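Local coordinates for iron binding protein FbpA (Mannheimia haemolytica, PDB 1Q35) that binds ferric iron and probably serves as the periplasmic solute-binding component of a bacterial iron-uptake system, at residues Leu71-Ile75 and Asn92-Phe96; Lys82-Phe88 and Pro270-Gly274; Ala263-Tyr269 and Glu276-Val281. One frame throughout, in Å; residues are numbered along the deposited sequence.

Contact 1: residues Leu71-Ile75 and Asn92-Phe96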
ATOM      1  N   LEU A  71      10.682 -15.893   8.705  1.00 15.47           N
ATOM      2  CA  LEU A  71      11.772 -14.925   8.640  1.00 15.36           C
ATOM      3  C   LEU A  71      11.592 -13.770   9.620  1.00 14.77           C
ATOM      4  O   LEU A  71      12.417 -12.866   9.653  1.00 15.13           O
ATOM      5  CB  LEU A  71      11.912 -14.389   7.216  1.00 15.61           C
ATOM      6  CG  LEU A  71      12.187 -15.452   6.153  1.00 16.97           C
ATOM      7  CD1 LEU A  71      12.132 -14.839   4.771  1.00 17.86           C
ATOM      8  CD2 LEU A  71      13.534 -16.120   6.390  1.00 17.47           C
ATOM      9  N   ALA A  72      10.521 -13.811  10.413  1.00 14.30           N
ATOM     10  CA  ALA A  72      10.240 -12.798  11.427  1.00 14.34           C
ATOM     11  C   ALA A  72      10.409 -13.385  12.821  1.00 14.19           C
ATOM     12  O   ALA A  72      10.646 -14.585  12.975  1.00 14.70           O
ATOM     13  CB  ALA A  72       8.823 -12.287  11.261  1.00 14.50           C
ATOM     14  N   GLN A  73      10.272 -12.533  13.830  1.00 13.76           N
ATOM     15  CA  GLN A  73      10.185 -12.986  15.218  1.00 13.84           C
ATOM     16  C   GLN A  73       9.110 -12.230  15.986  1.00 13.80           C
ATOM     17  O   GLN A  73       8.712 -11.123  15.607  1.00 13.58           O
ATOM     18  CB  GLN A  73      11.536 -12.868  15.931  1.00 14.15           C
ATOM     19  CG  GLN A  73      12.111 -11.465  16.028  1.00 14.58           C
ATOM     20  CD  GLN A  73      13.364 -11.442  16.887  1.00 15.22           C
ATOM     21  OE1 GLN A  73      13.309 -11.773  18.075  1.00 17.92           O
ATOM     22  NE2 GLN A  73      14.492 -11.089  16.293  1.00 13.89           N
ATOM     23  N   LYS A  74       8.654 -12.837  17.075  1.00 14.13           N
ATOM     24  CA  LYS A  74       7.593 -12.284  17.898  1.00 14.51           C
ATOM     25  C   LYS A  74       8.105 -11.154  18.778  1.00 14.65           C
ATOM     26  O   LYS A  74       9.130 -11.294  19.451  1.00 15.06           O
ATOM     27  CB  LYS A  74       6.980 -13.377  18.775  1.00 14.88           C
ATOM     28  CG  LYS A  74       6.309 -14.481  17.981  1.00 16.45           C
ATOM     29  CD  LYS A  74       5.874 -15.638  18.865  1.00 18.96           C
ATOM     30  CE  LYS A  74       4.711 -15.264  19.762  1.00 20.58           C
ATOM     31  NZ  LYS A  74       3.888 -16.458  20.116  1.00 22.20           N
ATOM     32  N   ILE A  75       7.378 -10.042  18.774  1.00 14.69           N
ATOM     33  CA  ILE A  75       7.716  -8.865  19.558  1.00 15.04           C
ATOM     34  C   ILE A  75       6.556  -8.542  20.484  1.00 15.82           C
ATOM     35  O   ILE A  75       5.446  -8.246  20.034  1.00 16.03           O
ATOM     36  CB  ILE A  75       7.994  -7.658  18.636  1.00 14.86           C
ATOM     37  CG1 ILE A  75       9.089  -7.984  17.613  1.00 15.01           C
ATOM     38  CG2 ILE A  75       8.353  -6.428  19.465  1.00 14.85           C
ATOM     39  CD1 ILE A  75      10.460  -8.272  18.211  1.00 14.90           C
ATOM     40  N   ASN A  92      -0.477 -12.829  16.700  1.00 15.35           N
ATOM     41  CA  ASN A  92       0.701 -13.596  17.116  1.00 15.51           C
ATOM     42  C   ASN A  92       2.015 -12.784  17.131  1.00 14.95           C
ATOM     43  O   ASN A  92       3.100 -13.363  17.166  1.00 14.91           O
ATOM     44  CB  ASN A  92       0.841 -14.818  16.193  1.00 16.13           C
ATOM     45  CG  ASN A  92       1.834 -15.854  16.706  1.00 17.91           C
ATOM     46  OD1 ASN A  92       2.665 -16.354  15.944  1.00 20.17           O
ATOM     47  ND2 ASN A  92       1.746 -16.189  17.987  1.00 19.17           N
ATOM     48  N   ASP A  93       1.909 -11.454  17.080  1.00 14.29           N
ATOM     49  CA  ASP A  93       3.018 -10.533  17.384  1.00 13.95           C
ATOM     50  C   ASP A  93       4.224 -10.548  16.434  1.00 12.87           C
ATOM     51  O   ASP A  93       5.300 -10.093  16.810  1.00 12.67           O
ATOM     52  CB  ASP A  93       3.524 -10.755  18.820  1.00 14.63           C
ATOM     53  CG  ASP A  93       2.455 -10.529  19.866  1.00 16.06           C
ATOM     54  OD1 ASP A  93       1.505  -9.749  19.635  1.00 17.49           O
ATOM     55  OD2 ASP A  93       2.504 -11.095  20.980  1.00 18.93           O
ATOM     56  N   GLN A  94       4.054 -11.011  15.199  1.00 12.16           N
ATOM     57  CA  GLN A  94       5.178 -11.063  14.260  1.00 11.90           C
ATOM     58  C   GLN A  94       5.180  -9.964  13.190  1.00 11.35           C
ATOM     59  O   GLN A  94       6.153  -9.836  12.458  1.00 11.27           O
ATOM     60  CB  GLN A  94       5.245 -12.428  13.582  1.00 12.15           C
ATOM     61  CG  GLN A  94       5.571 -13.574  14.524  1.00 13.14           C
ATOM     62  CD  GLN A  94       6.055 -14.792  13.780  1.00 15.01           C
ATOM     63  OE1 GLN A  94       5.250 -15.557  13.251  1.00 17.08           O
ATOM     64  NE2 GLN A  94       7.369 -14.961  13.706  1.00 15.93           N
ATOM     65  N   TRP A  95       4.100  -9.192  13.090  1.00 10.92           N
ATOM     66  CA  TRP A  95       4.053  -8.059  12.163  1.00 10.70           C
ATOM     67  C   TRP A  95       3.162  -6.959  12.717  1.00 10.57           C
ATOM     68  O   TRP A  95       2.241  -7.208  13.488  1.00 10.62           O
ATOM     69  CB  TRP A  95       3.607  -8.485  10.754  1.00 10.71           C
ATOM     70  CG  TRP A  95       2.212  -9.038  10.669  1.00 10.89           C
ATOM     71  CD1 TRP A  95       1.856 -10.356  10.649  1.00 11.52           C
ATOM     72  CD2 TRP A  95       0.986  -8.295  10.571  1.00 11.21           C
ATOM     73  NE1 TRP A  95       0.490 -10.478  10.567  1.00 11.41           N
ATOM     74  CE2 TRP A  95      -0.070  -9.228  10.516  1.00 11.46           C
ATOM     75  CE3 TRP A  95       0.670  -6.930  10.539  1.00 11.44           C
ATOM     76  CZ2 TRP A  95      -1.412  -8.846  10.429  1.00 12.32           C
ATOM     77  CZ3 TRP A  95      -0.667  -6.551  10.447  1.00 11.93           C
ATOM     78  CH2 TRP A  95      -1.686  -7.509  10.397  1.00 12.39           C
ATOM     79  N   PHE A  96       3.436  -5.733  12.277  1.00 10.27           N
ATOM     80  CA  PHE A  96       2.800  -4.537  12.813  1.00 10.44           C
ATOM     81  C   PHE A  96       2.509  -3.538  11.708  1.00 10.11           C
ATOM     82  O   PHE A  96       3.398  -3.142  10.965  1.00 10.43           O
ATOM     83  CB  PHE A  96       3.695  -3.910  13.878  1.00 10.96           C
ATOM     84  CG  PHE A  96       4.033  -4.866  14.970  1.00 11.48           C
ATOM     85  CD1 PHE A  96       5.159  -5.673  14.874  1.00 12.13           C
ATOM     86  CD2 PHE A  96       3.175  -5.039  16.041  1.00 11.94           C
ATOM     87  CE1 PHE A  96       5.444  -6.613  15.853  1.00 12.26           C
ATOM     88  CE2 PHE A  96       3.463  -5.969  17.028  1.00 12.41           C
ATOM     89  CZ  PHE A  96       4.592  -6.757  16.928  1.00 12.85           C
TER
HETATM   90  O   HOH W   1       8.287  -8.898  13.838  1.00 12.26           O
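Ala72 turns its methyl group toward the side chain of Gln94, with CB 3.9 Å from the amide atom NE2. The Gln94 amide also comes close to the carbonyl of Ala72. Gln73 points its side chain the other way, where its amide bonds to the backbone of Ala237 and to Lys243. Its carbonyl stays with the contact. One water donates to both Gln73 O and Gln94 O and so bridges the two backbones. Lys74 is exposed. Its CG rests on Gln94 CG at 3.6 Å, and the two chains cross at a slant. With a bend at chi3 (70°) the lysine then runs over the backbone carbonyl of Asn92. The two segments are irregular loops at either end of the excursion that carries helix 78-83. This excursion follows helix 60-68 and leads into strand 96-108, in a chain of the bacterial solute-binding protein family. The direct backbone bond comes at Ile75, whose N donates to Asp93 O at 2.9 Å in a nearly straight bond (N-H...O 166°). The same oxygen takes a CA-H contact from Lys74. On the buried side Ile75 CB packs on Phe96 CZ at 3.9 Å. Ile75 O meets the ring edge, near its plane, 3.5 Å from Phe96 CZ. The side chain of Ile75 leads away from there to Val247 of helix 243-254, and Phe96 reaches Ile250 of the same helix.

Contact 2: residues Lys82-Phe88 and Pro270-Gly274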
ATOM      1  N   LYS A  82      -0.354  -0.434  23.018  1.00 18.66           N
ATOM      2  CA  LYS A  82      -1.088   0.792  23.306  1.00 18.75           C
ATOM      3  C   LYS A  82      -1.332   1.611  22.040  1.00 18.07           C
ATOM      4  O   LYS A  82      -2.413   2.173  21.852  1.00 18.47           O
ATOM      5  CB  LYS A  82      -0.306   1.642  24.313  1.00 19.10           C
ATOM      6  CG  LYS A  82      -1.042   2.884  24.807  1.00 20.89           C
ATOM      7  CD  LYS A  82      -0.165   3.725  25.727  1.00 22.76           C
ATOM      8  CE  LYS A  82      -0.773   5.097  25.993  1.00 24.14           C
ATOM      9  NZ  LYS A  82      -0.168   6.152  25.137  1.00 24.89           N
ATOM     10  N   ASN A  83      -0.325   1.662  21.173  1.00 17.20           N
ATOM     11  CA  ASN A  83      -0.334   2.570  20.026  1.00 16.64           C
ATOM     12  C   ASN A  83      -1.055   2.017  18.803  1.00 16.09           C
ATOM     13  O   ASN A  83      -1.718   2.768  18.091  1.00 16.23           O
ATOM     14  CB  ASN A  83       1.097   2.949  19.640  1.00 16.64           C
ATOM     15  CG  ASN A  83       1.732   3.917  20.620  1.00 16.87           C
ATOM     16  OD1 ASN A  83       1.045   4.556  21.420  1.00 18.69           O
ATOM     17  ND2 ASN A  83       3.050   4.038  20.558  1.00 16.46           N
ATOM     18  N   ILE A  84      -0.919   0.719  18.553  1.00 15.53           N
ATOM     19  CA  ILE A  84      -1.469   0.097  17.350  1.00 14.76           C
ATOM     20  C   ILE A  84      -2.719  -0.704  17.708  1.00 15.02           C
ATOM     21  O   ILE A  84      -2.628  -1.668  18.471  1.00 15.19           O
ATOM     22  CB  ILE A  84      -0.423  -0.828  16.678  1.00 14.29           C
ATOM     23  CG1 ILE A  84       0.873  -0.057  16.394  1.00 13.71           C
ATOM     24  CG2 ILE A  84      -1.009  -1.438  15.397  1.00 13.95           C
ATOM     25  CD1 ILE A  84       2.005  -0.910  15.833  1.00 13.12           C
ATOM     26  N   PRO A  85      -3.886  -0.322  17.189  1.00 15.19           N
ATOM     27  CA  PRO A  85      -5.100  -1.109  17.414  1.00 15.71           C
ATOM     28  C   PRO A  85      -4.902  -2.556  16.983  1.00 15.89           C
ATOM     29  O   PRO A  85      -4.163  -2.815  16.032  1.00 15.75           O
ATOM     30  CB  PRO A  85      -6.140  -0.412  16.532  1.00 15.59           C
ATOM     31  CG  PRO A  85      -5.653   0.974  16.401  1.00 15.55           C
ATOM     32  CD  PRO A  85      -4.157   0.879  16.376  1.00 14.99           C
ATOM     33  N   ALA A  86      -5.556  -3.483  17.678  1.00 16.15           N
ATOM     34  CA  ALA A  86      -5.356  -4.914  17.451  1.00 16.12           C
ATOM     35  C   ALA A  86      -5.610  -5.349  16.007  1.00 15.97           C
ATOM     36  O   ALA A  86      -4.966  -6.269  15.516  1.00 16.07           O
ATOM     37  CB  ALA A  86      -6.232  -5.723  18.408  1.00 16.23           C
ATOM     38  N   GLN A  87      -6.545  -4.685  15.327  1.00 16.03           N
ATOM     39  CA  GLN A  87      -6.896  -5.052  13.959  1.00 15.81           C
ATOM     40  C   GLN A  87      -5.807  -4.720  12.936  1.00 14.93           C
ATOM     41  O   GLN A  87      -5.878  -5.178  11.803  1.00 14.95           O
ATOM     42  CB  GLN A  87      -8.215  -4.393  13.540  1.00 16.40           C
ATOM     43  CG  GLN A  87      -8.141  -2.888  13.302  1.00 17.58           C
ATOM     44  CD  GLN A  87      -9.347  -2.351  12.565  1.00 19.19           C
ATOM     45  OE1 GLN A  87     -10.071  -1.507  13.091  1.00 21.11           O
ATOM     46  NE2 GLN A  87      -9.565  -2.832  11.346  1.00 19.56           N
ATOM     47  N   PHE A  88      -4.817  -3.928  13.344  1.00 13.92           N
ATOM     48  CA  PHE A  88      -3.722  -3.525  12.458  1.00 13.50           C
ATOM     49  C   PHE A  88      -2.382  -4.140  12.844  1.00 13.38           C
ATOM     50  O   PHE A  88      -1.347  -3.669  12.402  1.00 12.93           O
ATOM     51  CB  PHE A  88      -3.611  -1.998  12.427  1.00 13.57           C
ATOM     52  CG  PHE A  88      -4.857  -1.317  11.937  1.00 13.82           C
ATOM     53  CD1 PHE A  88      -5.437  -1.693  10.731  1.00 14.20           C
ATOM     54  CD2 PHE A  88      -5.462  -0.325  12.688  1.00 14.71           C
ATOM     55  CE1 PHE A  88      -6.594  -1.077  10.276  1.00 14.73           C
ATOM     56  CE2 PHE A  88      -6.625   0.297  12.234  1.00 15.11           C
ATOM     57  CZ  PHE A  88      -7.186  -0.083  11.027  1.00 15.29           C
ATOM     58  N   PRO A 270      -2.965   7.330   9.777  1.00 10.37           N
ATOM     59  CA  PRO A 270      -2.273   6.719  10.918  1.00 10.98           C
ATOM     60  C   PRO A 270      -3.047   5.523  11.449  1.00 11.38           C
ATOM     61  O   PRO A 270      -4.272   5.508  11.374  1.00 11.47           O
ATOM     62  CB  PRO A 270      -2.250   7.833  11.972  1.00 11.35           C
ATOM     63  CG  PRO A 270      -2.489   9.076  11.239  1.00 11.60           C
ATOM     64  CD  PRO A 270      -3.305   8.740  10.030  1.00 10.63           C
ATOM     65  N   VAL A 271      -2.344   4.522  11.972  1.00 11.69           N
ATOM     66  CA  VAL A 271      -3.015   3.469  12.739  1.00 12.28           C
ATOM     67  C   VAL A 271      -3.336   3.924  14.168  1.00 13.06           C
ATOM     68  O   VAL A 271      -4.292   3.443  14.771  1.00 13.54           O
ATOM     69  CB  VAL A 271      -2.218   2.137  12.784  1.00 12.37           C
ATOM     70  CG1 VAL A 271      -2.068   1.556  11.382  1.00 12.36           C
ATOM     71  CG2 VAL A 271      -0.860   2.299  13.466  1.00 12.03           C
ATOM     72  N   LYS A 272      -2.547   4.849  14.704  1.00 13.84           N
ATOM     73  CA  LYS A 272      -2.709   5.271  16.097  1.00 14.84           C
ATOM     74  C   LYS A 272      -3.937   6.164  16.242  1.00 15.78           C
ATOM     75  O   LYS A 272      -4.081   7.156  15.530  1.00 15.84           O
ATOM     76  CB  LYS A 272      -1.462   6.002  16.591  1.00 14.84           C
ATOM     77  CG  LYS A 272      -1.507   6.376  18.074  1.00 15.85           C
ATOM     78  CD  LYS A 272      -0.166   6.900  18.550  1.00 17.08           C
ATOM     79  CE  LYS A 272      -0.269   7.607  19.898  1.00 18.36           C
ATOM     80  NZ  LYS A 272      -0.957   6.788  20.927  1.00 19.66           N
ATOM     81  N   GLU A 273      -4.823   5.796  17.162  1.00 16.91           N
ATOM     82  CA  GLU A 273      -6.034   6.565  17.426  1.00 18.17           C
ATOM     83  C   GLU A 273      -5.695   7.925  18.025  1.00 18.35           C
ATOM     84  O   GLU A 273      -4.742   8.061  18.792  1.00 18.69           O
ATOM     85  CB  GLU A 273      -6.963   5.795  18.367  1.00 19.01           C
ATOM     86  CG  GLU A 273      -7.546   4.537  17.750  1.00 21.15           C
ATOM     87  CD  GLU A 273      -8.542   3.851  18.663  1.00 24.12           C
ATOM     88  OE1 GLU A 273      -9.741   4.207  18.613  1.00 25.85           O
ATOM     89  OE2 GLU A 273      -8.124   2.959  19.431  1.00 26.02           O
ATOM     90  N   GLY A 274      -6.473   8.935  17.645  1.00 18.64           N
ATOM     91  CA  GLY A 274      -6.279  10.286  18.143  1.00 18.71           C
ATOM     92  C   GLY A 274      -5.318  11.126  17.322  1.00 18.71           C
ATOM     93  O   GLY A 274      -5.136  12.306  17.612  1.00 19.38           O
TER
HETATM   94  O   HOH W   2      -3.987   3.731  19.150  1.00 18.91           O
HETATM   95  O   HOH W   3      -5.409   1.718  20.226  1.00 27.35           O
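Val271 sits against Ile84, Pro85 and Phe88 and forms the tightly packed half of this contact. Its two methyl groups divide the work. CG1 lies 4.0 Å from Phe88 CB and approaches the phenyl ring obliquely. CG2 reaches the other way, to Ile84 CG1 at 4.1 Å. The valine chi1 of -63° sets CG1 anti to the carbonyl carbon and sends the branches to different neighbours. Pro85 closes this half from the side of the backbone: its CD is 3.0 Å from Val271 O. The ring of Phe88 is backed on one face by Gln87 CG, which stands over its centre. Ile84 and Phe88 also touch strand 96-108, and Val271 touches Gln259 of helix 256-266. The contact therefore joins the end of helix 78-83 to the loop that follows strand 269-270.

The other half is polar; Asn83 is buried, while Lys82 and Glu273 face solvent. Lys272 runs extended beside the backbone carbonyl of Asn83 and bends only at its last torsion (chi4 52°). Its NZ then donates to Asn83 OD1 at 3.0 Å. The ammonium group stands above the carbonyl plane, 45° out of it, and not on a lone pair. Asn83 ND2 is held by Ser254, which fixes the turn of the amide. On the solvent side, water takes over. One water accepts from Glu273 N and lies 2.7 Å from Asn83 O, and another lies 3.1 Å from Glu273 OE2. Lys82 NZ is 4.3 Å from Lys272 NZ. The two like charges may lower the proton affinity of the pair somewhat, though solvent should screen them, while the neutral amide of Asn83 offers its oxygen dipole but no full countercharge.

Contact 3: residues Ala263-Tyr269 and Glu276-Val281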
ATOM      1  N   ALA A 263       0.882  11.140   8.783  1.00 10.40           N
ATOM      2  CA  ALA A 263      -0.336  11.855   8.403  1.00 10.65           C
ATOM      3  C   ALA A 263      -0.021  13.096   7.570  1.00 11.04           C
ATOM      4  O   ALA A 263      -0.575  13.280   6.490  1.00 10.99           O
ATOM      5  CB  ALA A 263      -1.127  12.249   9.637  1.00 11.06           C
ATOM      6  N   GLU A 264       0.890  13.926   8.066  1.00 11.38           N
ATOM      7  CA  GLU A 264       1.081  15.270   7.521  1.00 11.90           C
ATOM      8  C   GLU A 264       2.009  15.303   6.326  1.00 11.72           C
ATOM      9  O   GLU A 264       1.798  16.089   5.402  1.00 12.53           O
ATOM     10  CB  GLU A 264       1.621  16.213   8.597  1.00 12.24           C
ATOM     11  CG  GLU A 264       0.658  16.458   9.747  1.00 13.79           C
ATOM     12  CD  GLU A 264      -0.608  17.190   9.332  1.00 15.51           C
ATOM     13  OE1 GLU A 264      -1.633  17.009  10.014  1.00 17.80           O
ATOM     14  OE2 GLU A 264      -0.581  17.944   8.338  1.00 16.73           O
ATOM     15  N   LEU A 265       3.043  14.467   6.341  1.00 11.61           N
ATOM     16  CA  LEU A 265       4.017  14.412   5.257  1.00 11.63           C
ATOM     17  C   LEU A 265       3.633  13.424   4.161  1.00 11.11           C
ATOM     18  O   LEU A 265       3.843  13.694   2.983  1.00 11.77           O
ATOM     19  CB  LEU A 265       5.406  14.048   5.786  1.00 11.85           C
ATOM     20  CG  LEU A 265       6.013  14.972   6.842  1.00 13.50           C
ATOM     21  CD1 LEU A 265       7.425  14.518   7.188  1.00 14.06           C
ATOM     22  CD2 LEU A 265       6.016  16.425   6.381  1.00 14.72           C
ATOM     23  N   ASN A 266       3.104  12.269   4.545  1.00 10.50           N
ATOM     24  CA  ASN A 266       2.791  11.229   3.572  1.00 10.11           C
ATOM     25  C   ASN A 266       1.331  11.203   3.128  1.00  9.33           C
ATOM     26  O   ASN A 266       1.025  10.550   2.140  1.00  9.89           O
ATOM     27  CB  ASN A 266       3.142   9.842   4.115  1.00 10.18           C
ATOM     28  CG  ASN A 266       4.633   9.571   4.160  1.00 10.38           C
ATOM     29  OD1 ASN A 266       5.464  10.465   3.976  1.00 11.13           O
ATOM     30  ND2 ASN A 266       4.981   8.311   4.418  1.00 10.26           N
ATOM     31  N   HIS A 267       0.438  11.865   3.863  1.00  8.83           N
ATOM     32  CA  HIS A 267      -1.002  11.838   3.557  1.00  8.84           C
ATOM     33  C   HIS A 267      -1.598  10.436   3.638  1.00  8.54           C
ATOM     34  O   HIS A 267      -2.527  10.099   2.905  1.00  8.98           O
ATOM     35  CB  HIS A 267      -1.278  12.518   2.217  1.00  8.94           C
ATOM     36  CG  HIS A 267      -0.867  13.947   2.223  1.00  9.30           C
ATOM     37  ND1 HIS A 267      -1.566  14.907   2.921  1.00 10.21           N
ATOM     38  CD2 HIS A 267       0.211  14.567   1.695  1.00 10.06           C
ATOM     39  CE1 HIS A 267      -0.953  16.068   2.787  1.00 10.34           C
ATOM     40  NE2 HIS A 267       0.126  15.891   2.047  1.00 10.18           N
ATOM     41  N   GLU A 268      -1.061   9.642   4.567  1.00  8.66           N
ATOM     42  CA  GLU A 268      -1.576   8.320   4.876  1.00  8.61           C
ATOM     43  C   GLU A 268      -2.470   8.394   6.102  1.00  8.60           C
ATOM     44  O   GLU A 268      -2.525   9.411   6.792  1.00  9.12           O
ATOM     45  CB  GLU A 268      -0.425   7.344   5.118  1.00  8.81           C
ATOM     46  CG  GLU A 268       0.372   7.036   3.869  1.00  8.55           C
ATOM     47  CD  GLU A 268       1.487   6.063   4.140  1.00  8.86           C
ATOM     48  OE1 GLU A 268       1.239   4.835   4.090  1.00  8.93           O
ATOM     49  OE2 GLU A 268       2.609   6.528   4.414  1.00  9.95           O
ATOM     50  N   TYR A 269      -3.196   7.315   6.358  1.00  8.77           N
ATOM     51  CA  TYR A 269      -4.026   7.223   7.550  1.00  9.16           C
ATOM     52  C   TYR A 269      -3.204   6.606   8.682  1.00  9.81           C
ATOM     53  O   TYR A 269      -2.766   5.470   8.564  1.00  9.79           O
ATOM     54  CB  TYR A 269      -5.270   6.373   7.279  1.00  9.22           C
ATOM     55  CG  TYR A 269      -6.157   6.966   6.204  1.00  9.29           C
ATOM     56  CD1 TYR A 269      -6.206   6.425   4.924  1.00  9.86           C
ATOM     57  CD2 TYR A 269      -6.943   8.091   6.471  1.00  9.66           C
ATOM     58  CE1 TYR A 269      -7.014   6.989   3.932  1.00  9.72           C
ATOM     59  CE2 TYR A 269      -7.754   8.657   5.488  1.00 10.49           C
ATOM     60  CZ  TYR A 269      -7.781   8.104   4.224  1.00 10.20           C
ATOM     61  OH  TYR A 269      -8.573   8.658   3.240  1.00 11.28           O
ATOM     62  N   GLU A 276      -4.832  12.947  13.963  1.00 17.72           N
ATOM     63  CA  GLU A 276      -5.641  13.433  12.850  1.00 17.64           C
ATOM     64  C   GLU A 276      -4.912  13.234  11.523  1.00 16.44           C
ATOM     65  O   GLU A 276      -3.692  13.378  11.457  1.00 16.04           O
ATOM     66  CB  GLU A 276      -5.969  14.919  13.030  1.00 18.32           C
ATOM     67  CG  GLU A 276      -6.930  15.219  14.170  1.00 20.64           C
ATOM     68  CD  GLU A 276      -8.342  14.744  13.892  1.00 23.66           C
ATOM     69  OE1 GLU A 276      -8.919  14.045  14.754  1.00 26.30           O
ATOM     70  OE2 GLU A 276      -8.883  15.065  12.810  1.00 25.44           O
ATOM     71  N   PRO A 277      -5.650  12.914  10.461  1.00 15.35           N
ATOM     72  CA  PRO A 277      -5.082  12.993   9.114  1.00 14.39           C
ATOM     73  C   PRO A 277      -4.768  14.445   8.768  1.00 13.30           C
ATOM     74  O   PRO A 277      -5.192  15.361   9.482  1.00 13.29           O
ATOM     75  CB  PRO A 277      -6.206  12.457   8.218  1.00 14.55           C
ATOM     76  CG  PRO A 277      -7.110  11.717   9.135  1.00 15.54           C
ATOM     77  CD  PRO A 277      -7.054  12.469  10.429  1.00 15.65           C
ATOM     78  N   SER A 278      -4.027  14.647   7.689  1.00 12.28           N
ATOM     79  CA  SER A 278      -3.742  15.985   7.189  1.00 11.92           C
ATOM     80  C   SER A 278      -5.025  16.693   6.767  1.00 11.66           C
ATOM     81  O   SER A 278      -6.063  16.061   6.561  1.00 11.51           O
ATOM     82  CB  SER A 278      -2.800  15.908   5.991  1.00 11.53           C
ATOM     83  OG  SER A 278      -3.466  15.353   4.864  1.00 11.34           O
ATOM     84  N   ALA A 279      -4.948  18.011   6.622  1.00 11.68           N
ATOM     85  CA  ALA A 279      -6.078  18.798   6.146  1.00 11.70           C
ATOM     86  C   ALA A 279      -6.528  18.333   4.759  1.00 11.13           C
ATOM     87  O   ALA A 279      -7.721  18.262   4.487  1.00 11.07           O
ATOM     88  CB  ALA A 279      -5.737  20.285   6.129  1.00 12.14           C
ATOM     89  N   ILE A 280      -5.581  18.006   3.882  1.00 10.80           N
ATOM     90  CA  ILE A 280      -5.932  17.496   2.559  1.00 10.89           C
ATOM     91  C   ILE A 280      -6.727  16.189   2.690  1.00 10.53           C
ATOM     92  O   ILE A 280      -7.789  16.030   2.088  1.00 10.55           O
ATOM     93  CB  ILE A 280      -4.668  17.307   1.687  1.00 10.99           C
ATOM     94  CG1 ILE A 280      -4.141  18.672   1.222  1.00 12.04           C
ATOM     95  CG2 ILE A 280      -4.960  16.404   0.490  1.00 11.86           C
ATOM     96  CD1 ILE A 280      -2.799  18.627   0.515  1.00 12.94           C
ATOM     97  N   VAL A 281      -6.223  15.258   3.493  1.00 10.14           N
ATOM     98  CA  VAL A 281      -6.848  13.943   3.606  1.00 10.22           C
ATOM     99  C   VAL A 281      -8.222  14.055   4.280  1.00 10.45           C
ATOM    100  O   VAL A 281      -9.184  13.419   3.858  1.00 10.33           O
ATOM    101  CB  VAL A 281      -5.919  12.962   4.353  1.00 10.23           C
ATOM    102  CG1 VAL A 281      -6.650  11.683   4.721  1.00 10.51           C
ATOM    103  CG2 VAL A 281      -4.701  12.653   3.504  1.00  9.99           C
TER
HETATM  104  O   HOH W   4      -3.060  12.129   6.466  1.00 11.10           O
HETATM  105  O   HOH W   5      -2.450  19.445   7.200  1.00 17.87           O
HETATM  106  O   HOH W   6      -1.731  15.157  12.063  1.00 23.22           O
HETATM  107  O   HOH W   7      -4.165  17.797  10.283  1.00 23.79           O
HETATM  108  O   HOH W   8      -9.984  10.816   4.071  1.00 13.25           O
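His267 meets Ser278 edge-on, with the serine OG in the plane of the imidazole and 2.8 Å from ND1. The serine is the N-cap of helix 279-283. Its OG also accepts from Val281 N, 3.1 Å away, so one hydroxyl serves both the helix start and the histidine. A chi1 of 70° sets OG between the backbone N and the carbonyl carbon of Ser278, where it can reach both. The far nitrogen of the imidazole, NE2, bonds to Asp205 of helix 198-205. Both ring nitrogens are thus bonded, which fixes the rotation of the imidazole. Glu264 O lies over one face, toward the rim, and Ile280 CD1 approaches obliquely, 3.9 Å from His267 CE1.

Val281 fits between His267 and Tyr269. Its CG2 touches His267 O at 3.4 Å and also nears CB of that residue. Its CG1 goes to the phenol, 3.3 Å from Tyr269 CE2, and meets that ring at a slant. A water in the plane of the phenol joins Tyr269 OH to Val281 O.

At the other end Ala263 packs its methyl group close to the carbonyl of Glu276. The Glu264 chain bends at chi2 (-65°) and lays its carboxylate alongside Ser278. Waters carry it on from there to Glu276 O, Pro277 O and Ala279 N. A further water fills the junction between the segments: it donates to Ala263 O and Glu268 O and accepts from Ser278 N at 3.0 Å.

The chain runs from 263-269 of contact 3 through strand 269-270 into 270-274 of contact 2, and returns to contact 3 at 276-281. Their centres are 15 Å apart, and they touch where Pro270 CG packs on Ala263 CB at 3.8 Å. Contacts 1 and 2 also interlock, with centres 16 Å apart. Phe96 CB meets Ile84 CD1 at 4.0 Å, and Trp95 CZ3 lies 3.5 Å from Phe88 O. Contacts 1 and 3 do not touch; their nearest atoms are about 11 Å apart. Contact 3 is the one near the iron site, which is empty in this apo structure. The His267 side chain is about 4 Å from that of Tyr198 and about 8 Å from that of Tyr199, both iron ligands.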